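Local coordinates for protein tyrosinase (Burkholderia thailandensis, PDB 5ZRD) that hydroxylates monophenols and probably oxidises the resulting catechols at a pair of histidine-bound copper ions, working efficiently at acidic pH, at residues A[239-244]-A[274-279]; A[218-223]-A[235-240]. One frame throughout, in Å; residues are numbered along the deposited sequence.

Contact 1 of 2, residues A[239-244]-A[274-279]. With CU (copper (II) ion), chain K.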
loop_
_atom_site.group_PDB
_atom_site.type_symbol
_atom_site.label_atom_id
_atom_site.label_comp_id
_atom_site.label_asym_id
_atom_site.label_seq_id
_atom_site.Cartn_x
_atom_site.Cartn_y
_atom_site.Cartn_z
ATOM N N ALA A 239 -9.952 -39.327 -26.169
ATOM C CA ALA A 239 -8.533 -39.712 -26.149
ATOM C C ALA A 239 -7.806 -39.086 -24.952
ATOM O O ALA A 239 -6.933 -39.727 -24.387
ATOM C CB ALA A 239 -7.854 -39.281 -27.426
ATOM N N LYS A 240 -8.073 -37.812 -24.653
ATOM C CA LYS A 240 -7.324 -37.154 -23.592
ATOM C C LYS A 240 -7.649 -37.796 -22.226
ATOM O O LYS A 240 -6.774 -37.964 -21.399
ATOM C CB LYS A 240 -7.629 -35.655 -23.608
ATOM C CG LYS A 240 -6.831 -34.818 -24.599
ATOM C CD LYS A 240 -6.619 -33.405 -24.069
ATOM C CE LYS A 240 -5.839 -32.490 -24.996
ATOM N NZ LYS A 240 -4.377 -32.613 -24.781
ATOM N N TYR A 241 -8.905 -38.202 -21.999
ATOM C CA TYR A 241 -9.297 -38.887 -20.751
ATOM C C TYR A 241 -8.642 -40.273 -20.665
ATOM O O TYR A 241 -8.139 -40.651 -19.609
ATOM C CB TYR A 241 -10.808 -38.991 -20.668
ATOM C CG TYR A 241 -11.539 -37.921 -19.897
ATOM C CD1 TYR A 241 -11.109 -37.509 -18.641
ATOM C CD2 TYR A 241 -12.741 -37.407 -20.364
ATOM C CE1 TYR A 241 -11.799 -36.545 -17.917
ATOM C CE2 TYR A 241 -13.450 -36.465 -19.638
ATOM C CZ TYR A 241 -12.984 -36.033 -18.409
ATOM O OH TYR A 241 -13.684 -35.129 -17.657
ATOM N N VAL A 242 -8.589 -40.998 -21.782
ATOM C CA VAL A 242 -7.881 -42.292 -21.841
ATOM C C VAL A 242 -6.409 -42.074 -21.497
ATOM O O VAL A 242 -5.882 -42.740 -20.604
ATOM C CB VAL A 242 -8.021 -43.021 -23.192
ATOM C CG1 VAL A 242 -7.144 -44.262 -23.236
ATOM C CG2 VAL A 242 -9.466 -43.387 -23.526
ATOM N N ARG A 243 -5.769 -41.089 -22.112
ATOM C CA ARG A 243 -4.343 -40.775 -21.798
ATOM C C ARG A 243 -4.129 -40.535 -20.295
ATOM O O ARG A 243 -3.098 -40.968 -19.734
ATOM C CB ARG A 243 -3.859 -39.503 -22.505
ATOM C CG ARG A 243 -3.196 -39.719 -23.853
ATOM C CD ARG A 243 -1.920 -38.915 -24.037
ATOM N NE ARG A 243 -1.473 -39.102 -25.411
ATOM C CZ ARG A 243 -0.701 -40.104 -25.837
ATOM N NH1 ARG A 243 -0.034 -40.847 -24.966
ATOM N NH2 ARG A 243 -0.598 -40.352 -27.136
ATOM N N CYS A 244 -5.029 -39.774 -19.648
ATOM C CA CYS A 244 -4.741 -39.359 -18.279
ATOM C C CYS A 244 -4.665 -40.588 -17.368
ATOM O O CYS A 244 -3.906 -40.557 -16.400
ATOM C CB CYS A 244 -5.718 -38.309 -17.769
ATOM S SG CYS A 244 -7.322 -38.919 -17.187
ATOM N N GLU A 274 -6.670 -32.996 -15.149
ATOM C CA GLU A 274 -7.110 -31.608 -15.204
ATOM C C GLU A 274 -7.341 -31.132 -16.655
ATOM O O GLU A 274 -8.111 -30.202 -16.859
ATOM C CB GLU A 274 -6.110 -30.673 -14.522
ATOM C CG GLU A 274 -6.721 -29.345 -14.140
ATOM C CD GLU A 274 -5.798 -28.380 -13.409
ATOM O OE1 GLU A 274 -6.300 -27.279 -12.952
ATOM O OE2 GLU A 274 -4.570 -28.673 -13.361
ATOM N N SER A 275 -6.650 -31.740 -17.609
ATOM C CA SER A 275 -6.630 -31.287 -19.002
ATOM C C SER A 275 -7.979 -31.552 -19.688
ATOM O O SER A 275 -8.646 -30.632 -20.103
ATOM C CB SER A 275 -5.443 -31.893 -19.733
ATOM O OG SER A 275 -5.263 -31.309 -21.018
ATOM N N PRO A 276 -8.378 -32.815 -19.814
ATOM C CA PRO A 276 -9.668 -33.117 -20.392
ATOM C C PRO A 276 -10.819 -32.468 -19.623
ATOM O O PRO A 276 -11.841 -32.076 -20.231
ATOM C CB PRO A 276 -9.791 -34.649 -20.337
ATOM C CG PRO A 276 -8.687 -35.064 -19.397
ATOM C CD PRO A 276 -7.614 -34.040 -19.672
ATOM N N HIS A 277 -10.626 -32.339 -18.313
ATOM C CA HIS A 277 -11.530 -31.581 -17.429
ATOM C C HIS A 277 -11.710 -30.152 -17.951
ATOM O O HIS A 277 -12.833 -29.714 -18.164
ATOM C CB HIS A 277 -11.046 -31.606 -15.979
ATOM C CG HIS A 277 -11.373 -30.373 -15.206
ATOM N ND1 HIS A 277 -10.572 -29.244 -15.252
ATOM C CD2 HIS A 277 -12.362 -30.084 -14.340
ATOM C CE1 HIS A 277 -11.065 -28.311 -14.448
ATOM N NE2 HIS A 277 -12.152 -28.796 -13.865
ATOM N N ASN A 278 -10.598 -29.458 -18.132
ATOM C CA ASN A 278 -10.572 -28.137 -18.739
ATOM C C ASN A 278 -11.398 -28.129 -20.035
ATOM O O ASN A 278 -12.233 -27.216 -20.227
ATOM C CB ASN A 278 -9.142 -27.662 -18.971
ATOM C CG ASN A 278 -8.440 -27.256 -17.699
ATOM O OD1 ASN A 278 -9.003 -27.363 -16.609
ATOM N ND2 ASN A 278 -7.209 -26.794 -17.826
ATOM N N ASP A 279 -11.222 -29.137 -20.888
ATOM C CA ASP A 279 -11.950 -29.180 -22.177
ATOM C C ASP A 279 -13.459 -29.116 -21.993
ATOM O O ASP A 279 -14.146 -28.399 -22.730
ATOM C CB ASP A 279 -11.600 -30.445 -22.976
ATOM C CG ASP A 279 -10.111 -30.525 -23.367
ATOM O OD1 ASP A 279 -9.396 -29.482 -23.407
ATOM O OD2 ASP A 279 -9.655 -31.655 -23.637
HETATM CU CU CU K . -14.007 -28.150 -13.030
#

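Contact 2 of 2, residues A[218-223]-A[235-240]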
loop_
_atom_site.group_PDB
_atom_site.type_symbol
_atom_site.label_atom_id
_atom_site.label_comp_id
_atom_site.label_asym_id
_atom_site.label_seq_id
_atom_site.Cartn_x
_atom_site.Cartn_y
_atom_site.Cartn_z
ATOM N N ALA A 218 -18.300 -33.041 -30.733
ATOM C CA ALA A 218 -17.145 -32.670 -31.557
ATOM C C ALA A 218 -15.893 -32.607 -30.684
ATOM O O ALA A 218 -14.857 -33.060 -31.073
ATOM C CB ALA A 218 -17.375 -31.334 -32.234
ATOM N N TRP A 219 -15.999 -31.961 -29.540
ATOM C CA TRP A 219 -14.900 -31.929 -28.582
ATOM C C TRP A 219 -14.475 -33.352 -28.206
ATOM O O TRP A 219 -13.280 -33.665 -28.193
ATOM C CB TRP A 219 -15.307 -31.158 -27.334
ATOM C CG TRP A 219 -15.038 -29.687 -27.366
ATOM C CD1 TRP A 219 -15.890 -28.700 -27.768
ATOM C CD2 TRP A 219 -13.869 -29.020 -26.885
ATOM N NE1 TRP A 219 -15.331 -27.469 -27.573
ATOM C CE2 TRP A 219 -14.086 -27.632 -27.046
ATOM C CE3 TRP A 219 -12.645 -29.448 -26.368
ATOM C CZ2 TRP A 219 -13.146 -26.682 -26.665
ATOM C CZ3 TRP A 219 -11.706 -28.503 -26.012
ATOM C CH2 TRP A 219 -11.950 -27.141 -26.164
ATOM N N LEU A 220 -15.448 -34.211 -27.910
ATOM C CA LEU A 220 -15.129 -35.611 -27.543
ATOM C C LEU A 220 -14.492 -36.363 -28.720
ATOM O O LEU A 220 -13.505 -37.088 -28.554
ATOM C CB LEU A 220 -16.403 -36.303 -27.068
ATOM C CG LEU A 220 -16.859 -35.880 -25.675
ATOM C CD1 LEU A 220 -18.294 -36.294 -25.460
ATOM C CD2 LEU A 220 -15.971 -36.495 -24.609
ATOM N N LYS A 221 -15.056 -36.179 -29.905
ATOM C CA LYS A 221 -14.500 -36.788 -31.092
ATOM C C LYS A 221 -13.094 -36.261 -31.388
ATOM O O LYS A 221 -12.216 -37.061 -31.595
ATOM C CB LYS A 221 -15.374 -36.527 -32.320
ATOM C CG LYS A 221 -15.029 -37.427 -33.492
ATOM C CD LYS A 221 -15.968 -37.286 -34.681
ATOM C CE LYS A 221 -15.629 -38.244 -35.812
ATOM N NZ LYS A 221 -15.885 -37.644 -37.149
ATOM N N GLY A 222 -12.875 -34.939 -31.400
ATOM C CA GLY A 222 -11.615 -34.363 -31.945
ATOM C C GLY A 222 -11.745 -33.984 -33.424
ATOM O O GLY A 222 -10.763 -33.676 -34.116
ATOM N N ASP A 223 -12.984 -33.981 -33.914
ATOM C CA ASP A 223 -13.305 -33.598 -35.285
ATOM C C ASP A 223 -14.825 -33.356 -35.315
ATOM O O ASP A 223 -15.457 -33.587 -34.269
ATOM C CB ASP A 223 -12.868 -34.714 -36.248
ATOM C CG ASP A 223 -12.354 -34.178 -37.549
ATOM O OD1 ASP A 223 -12.893 -33.124 -37.985
ATOM O OD2 ASP A 223 -11.416 -34.814 -38.101
ATOM N N ASN A 235 -7.173 -36.995 -30.940
ATOM C CA ASN A 235 -7.036 -35.603 -30.490
ATOM C C ASN A 235 -8.160 -35.122 -29.571
ATOM O O ASN A 235 -8.046 -34.010 -29.043
ATOM C CB ASN A 235 -7.171 -34.626 -31.646
ATOM C CG ASN A 235 -6.219 -34.995 -32.741
ATOM O OD1 ASN A 235 -6.669 -35.304 -33.845
ATOM N ND2 ASN A 235 -4.941 -35.063 -32.395
ATOM N N GLY A 236 -9.257 -35.859 -29.491
ATOM C CA GLY A 236 -10.451 -35.379 -28.815
ATOM C C GLY A 236 -10.370 -35.530 -27.292
ATOM O O GLY A 236 -9.371 -35.972 -26.752
ATOM N N VAL A 237 -11.443 -35.139 -26.606
ATOM C CA VAL A 237 -11.477 -35.238 -25.164
ATOM C C VAL A 237 -11.535 -36.709 -24.759
ATOM O O VAL A 237 -11.024 -37.056 -23.710
ATOM C CB VAL A 237 -12.657 -34.463 -24.554
ATOM C CG1 VAL A 237 -12.640 -34.581 -23.032
ATOM C CG2 VAL A 237 -12.624 -33.011 -25.005
ATOM N N TYR A 238 -12.115 -37.560 -25.597
ATOM C CA TYR A 238 -12.162 -38.968 -25.275
ATOM C C TYR A 238 -10.743 -39.538 -25.122
ATOM O O TYR A 238 -10.376 -40.156 -24.055
ATOM C CB TYR A 238 -12.965 -39.726 -26.332
ATOM C CG TYR A 238 -13.023 -41.215 -26.126
ATOM C CD1 TYR A 238 -12.012 -42.050 -26.581
ATOM C CD2 TYR A 238 -14.094 -41.797 -25.463
ATOM C CE1 TYR A 238 -12.078 -43.430 -26.393
ATOM C CE2 TYR A 238 -14.171 -43.170 -25.266
ATOM C CZ TYR A 238 -13.163 -43.992 -25.738
ATOM O OH TYR A 238 -13.254 -45.337 -25.538
ATOM N N ALA A 239 -9.952 -39.327 -26.169
ATOM C CA ALA A 239 -8.533 -39.712 -26.149
ATOM C C ALA A 239 -7.806 -39.086 -24.952
ATOM O O ALA A 239 -6.933 -39.727 -24.387
ATOM C CB ALA A 239 -7.854 -39.281 -27.426
ATOM N N LYS A 240 -8.073 -37.812 -24.653
ATOM C CA LYS A 240 -7.324 -37.154 -23.592
ATOM C C LYS A 240 -7.649 -37.796 -22.226
ATOM O O LYS A 240 -6.774 -37.964 -21.399
ATOM C CB LYS A 240 -7.629 -35.655 -23.608
ATOM C CG LYS A 240 -6.831 -34.818 -24.599
ATOM C CD LYS A 240 -6.619 -33.405 -24.069
ATOM C CE LYS A 240 -5.839 -32.490 -24.996
ATOM N NZ LYS A 240 -4.377 -32.613 -24.781
HETATM O O HOH W 1 -11.089 -38.415 -28.864
#

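Contact 1 of 2, residues A[239-244]-A[274-279]
A buried helix-helix contact, in which Y241 and K240 of helix 237-244 lie against P276 and D279 of helix 274-285, backs a copper-binding helix of the tyrosinase domain. The two segments run nearly antiparallel, at 159°, with their axes 8.7 Å apart. P276 is the wedge between them: its CB sits over the centre of the Y241 ring, 3.6 Å from the centroid, in a CH-pi contact, and its CG adds a touch on Y241 CD1 at 3.5 Å. One face of the phenol ring is thus taken by proline, while its OH passes on to a hydrogen bond with E119. Beside this pair K240, its CG beside the backbone N (chi1 -83°) and its chain bent again at chi2, crosses D279 at about a right angle; its CD meets OD2 of D279 at 3.5 Å, while NZ stays 5.5 Å from that oxygen. The carboxylate is held by S465 and H463. One residue past the proline, H277 turns its ring away from Y241 and binds copper through NE2 at 2.1 Å. ND1 of H277 gives its proton to the backbone O of E274 at 3.1 Å, close to the ring plane, which restrains the imidazole's rotation. H281 and H320 complete the histidine set of this copper. Helix 315-334 packs on Y241 and H277, whereas strand 456-466 supplies the partners of D279.

Contact 2 of 2, residues A[218-223]-A[235-240]
The indole of W219 has V237 at its edge, near the ring plane: CG2 of V237 lies 3.8 Å from CE3 of W219. Other ring neighbours are Y289 and H463, both edge-to-face with the indole, and NE1 of W219 is hydrogen-bonded to the carbonyl of F287. L220 also packs on V237, CD2 to CB at 3.9 Å. With its CG2 beside the backbone N, the valine sets that methyl 3.3 Å from the carbonyl O of W219. The same carbonyl takes the N-H of V237 in a bond of 2.8 Å, nearly straight at 160°, with the donor tilted 26° from the carbonyl plane. One residue on, L220 O receives a weak bond from Y238 N, and a water 2.8 Å from L220 O, which probably donates to it, accepts from A239 N. Carbonyls at the C-terminal end of helix 205-221 therefore meet amides of the first turn of helix 237-244, positions where a helix generally lacks partners of its own. The absence of side chains on two glycines lets CA of G222 come 3.5 Å from CA of G236. G222, with positive phi (93°), ends the first helix, and G236 holds the N-cap position of the second. The result is a helix-to-helix junction in the tyrosinase central domain, where amides that open one helix bond carbonyls that close another and two glycines allow the close approach.

How the contacts relate
Helix 237-244 is common to both contacts, whose centres lie 9 Å apart: its start meets the end of helix 205-221 in contact 2, and its continuation packs on helix 274-285 in contact 1. Along the chain the order is 218-223, 235-240, 239-244, 274-279, with A239 and K240 belonging to both. The contacts also touch directly, because D279 CB packs on V237 CG2 at 3.4 Å and on W219 CZ3. All of this lies within the tyrosinase central domain. As an example of layered packing, the copper-binding helix rests on a short helix that is itself joined to the helix before it in the chain.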